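Local coordinates for angiopoietin-related protein 3 (Homo sapiens, PDB 6EUA) that raises plasma triglycerides by inhibiting lipoprotein lipase and, through the fibrinogen-like domain described here, mediates endothelial cell adhesion, at residues 126-131 and 143-148. Numbering follows the deposited sequence.
Sequences TLHLVA and NKDLVF
Leu127 and Leu146 exchange both of their backbone hydrogen bonds, Leu127 N to Leu146 O and Leu146 N to Leu127 O, each 2.8 Å long, and so form a hydrogen-bonded antiparallel pair. The first is nearly straight (169° at the hydrogen). Leu146 O also receives a CA-H...O contact from Thr126. Three residues back along the chain from Leu146, at Asn143, the regular pairing has given way: Asn143 N reaches Leu129 O at 2.9 Å, while a water fills in between, accepting from Leu129 N and donating to Lys144 O. On one face Leu146 lays its CB and CG against Leu127 O, and its CD1 meets Leu129 CD1 at 4.2 Å. On the other face, the His128 imidazole leans toward 143-148 because CG stands anti to the backbone N (chi1 -177°), and it meets the Asn143-Lys144 backbone obliquely. Its NE2 comes within 3.4 Å of Asn143 CA, CD2 lies near Lys144 O, and the ring plane makes 58° with the Asn143 amide. With an alanine at His128, the Asn143-Lys144 backbone is likely to lose the imidazole packed against it, leaving the Asn143 amide freer to turn. These contacts place 143-148 beside strand 127-134, whose other edge pairs with strand 109-118 in the large antiparallel sheet of the fibrinogen C-terminal fold. Asn143 OD1 rests on Val130 CG2 at 3.4 Å. At the opposite end Thr126 sets CG2 against Asp145 CB, 3.6 Å away, its OG1 meanwhile bonded to Thr123 O. Leu127 and Leu129 both pack on Phe116 of strand 109-118, and Trp170 touches both Leu127 and Leu146; Val147 pairs through its backbone with Trp171, carrying the chain into the small sheet of strands 147-149 and 169-171.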
# COMPACT_ATOMS: atom_id res chain seq x y z
N THR A 126 -27.38 -7.70 12.94
CA THR A 126 -27.81 -9.06 12.62
C THR A 126 -27.65 -9.35 11.14
O THR A 126 -28.10 -8.57 10.29
CB THR A 126 -29.25 -9.26 13.06
OG1 THR A 126 -29.33 -9.07 14.48
CG2 THR A 126 -29.70 -10.67 12.73
N LEU A 127 -27.02 -10.48 10.83
CA LEU A 127 -26.69 -10.87 9.47
C LEU A 127 -27.57 -12.04 9.03
O LEU A 127 -27.75 -13.00 9.79
CB LEU A 127 -25.22 -11.28 9.38
CG LEU A 127 -24.69 -11.60 7.99
CD1 LEU A 127 -24.51 -10.29 7.24
CD2 LEU A 127 -23.37 -12.34 8.11
N HIS A 128 -28.11 -11.96 7.82
CA HIS A 128 -28.96 -13.00 7.25
C HIS A 128 -28.40 -13.38 5.88
O HIS A 128 -28.44 -12.57 4.95
CB HIS A 128 -30.41 -12.52 7.16
CG HIS A 128 -31.36 -13.56 6.64
ND1 HIS A 128 -31.82 -13.57 5.34
CD2 HIS A 128 -31.96 -14.61 7.26
CE1 HIS A 128 -32.64 -14.60 5.17
NE2 HIS A 128 -32.74 -15.24 6.32
N LEU A 129 -27.87 -14.60 5.76
CA LEU A 129 -27.18 -15.05 4.55
C LEU A 129 -27.94 -16.17 3.84
O LEU A 129 -28.57 -17.02 4.48
CB LEU A 129 -25.78 -15.59 4.86
CG LEU A 129 -24.74 -14.82 5.66
CD1 LEU A 129 -23.60 -15.75 6.07
CD2 LEU A 129 -24.22 -13.69 4.84
N VAL A 130 -27.81 -16.19 2.52
CA VAL A 130 -28.23 -17.31 1.68
C VAL A 130 -27.11 -17.59 0.69
O VAL A 130 -26.68 -16.68 -0.02
CB VAL A 130 -29.55 -17.02 0.94
CG1 VAL A 130 -29.88 -18.16 -0.01
CG2 VAL A 130 -30.68 -16.77 1.92
N ALA A 131 -26.65 -18.84 0.62
CA ALA A 131 -25.53 -19.17 -0.26
C ALA A 131 -25.97 -19.20 -1.72
O ALA A 131 -27.06 -19.67 -2.05
CB ALA A 131 -24.92 -20.52 0.14
N ASN A 143 -30.20 -18.75 6.18
CA ASN A 143 -31.61 -18.41 6.44
C ASN A 143 -31.91 -18.25 7.92
O ASN A 143 -33.02 -18.52 8.38
CB ASN A 143 -32.53 -19.45 5.81
CG ASN A 143 -32.64 -19.29 4.32
OD1 ASN A 143 -33.03 -18.23 3.83
ND2 ASN A 143 -32.26 -20.32 3.58
N LYS A 144 -30.90 -17.82 8.68
CA LYS A 144 -31.00 -17.60 10.11
C LYS A 144 -30.48 -16.21 10.44
O LYS A 144 -29.58 -15.69 9.78
CB LYS A 144 -30.19 -18.65 10.90
CG LYS A 144 -30.42 -20.09 10.45
CD LYS A 144 -31.47 -20.76 11.29
CE LYS A 144 -31.89 -22.10 10.70
NZ LYS A 144 -33.35 -22.11 10.37
N ASP A 145 -31.06 -15.62 11.48
CA ASP A 145 -30.59 -14.34 12.01
C ASP A 145 -29.32 -14.57 12.83
O ASP A 145 -29.37 -15.21 13.88
CB ASP A 145 -31.67 -13.68 12.86
CG ASP A 145 -32.87 -13.22 12.03
OD1 ASP A 145 -34.00 -13.20 12.56
OD2 ASP A 145 -32.67 -12.88 10.84
N LEU A 146 -28.19 -14.06 12.35
CA LEU A 146 -26.91 -14.24 13.02
C LEU A 146 -26.51 -12.96 13.74
O LEU A 146 -26.35 -11.91 13.12
CB LEU A 146 -25.82 -14.62 12.01
CG LEU A 146 -26.19 -15.80 11.12
CD1 LEU A 146 -25.26 -15.83 9.94
CD2 LEU A 146 -26.13 -17.08 11.92
N VAL A 147 -26.31 -13.06 15.05
CA VAL A 147 -26.03 -11.92 15.91
C VAL A 147 -24.52 -11.80 16.11
O VAL A 147 -23.84 -12.79 16.41
CB VAL A 147 -26.74 -12.07 17.26
CG1 VAL A 147 -26.34 -10.95 18.20
CG2 VAL A 147 -28.24 -12.11 17.06
N PHE A 148 -24.00 -10.58 15.96
CA PHE A 148 -22.58 -10.33 16.19
C PHE A 148 -22.27 -10.22 17.67
O PHE A 148 -23.03 -9.62 18.44
CB PHE A 148 -22.16 -9.04 15.49
CG PHE A 148 -20.70 -8.99 15.13
CD1 PHE A 148 -20.26 -9.54 13.93
CD2 PHE A 148 -19.78 -8.39 15.97
CE1 PHE A 148 -18.92 -9.48 13.57
CE2 PHE A 148 -18.43 -8.33 15.62
CZ PHE A 148 -18.00 -8.87 14.41
O HOH W 1 -28.07 -16.57 7.79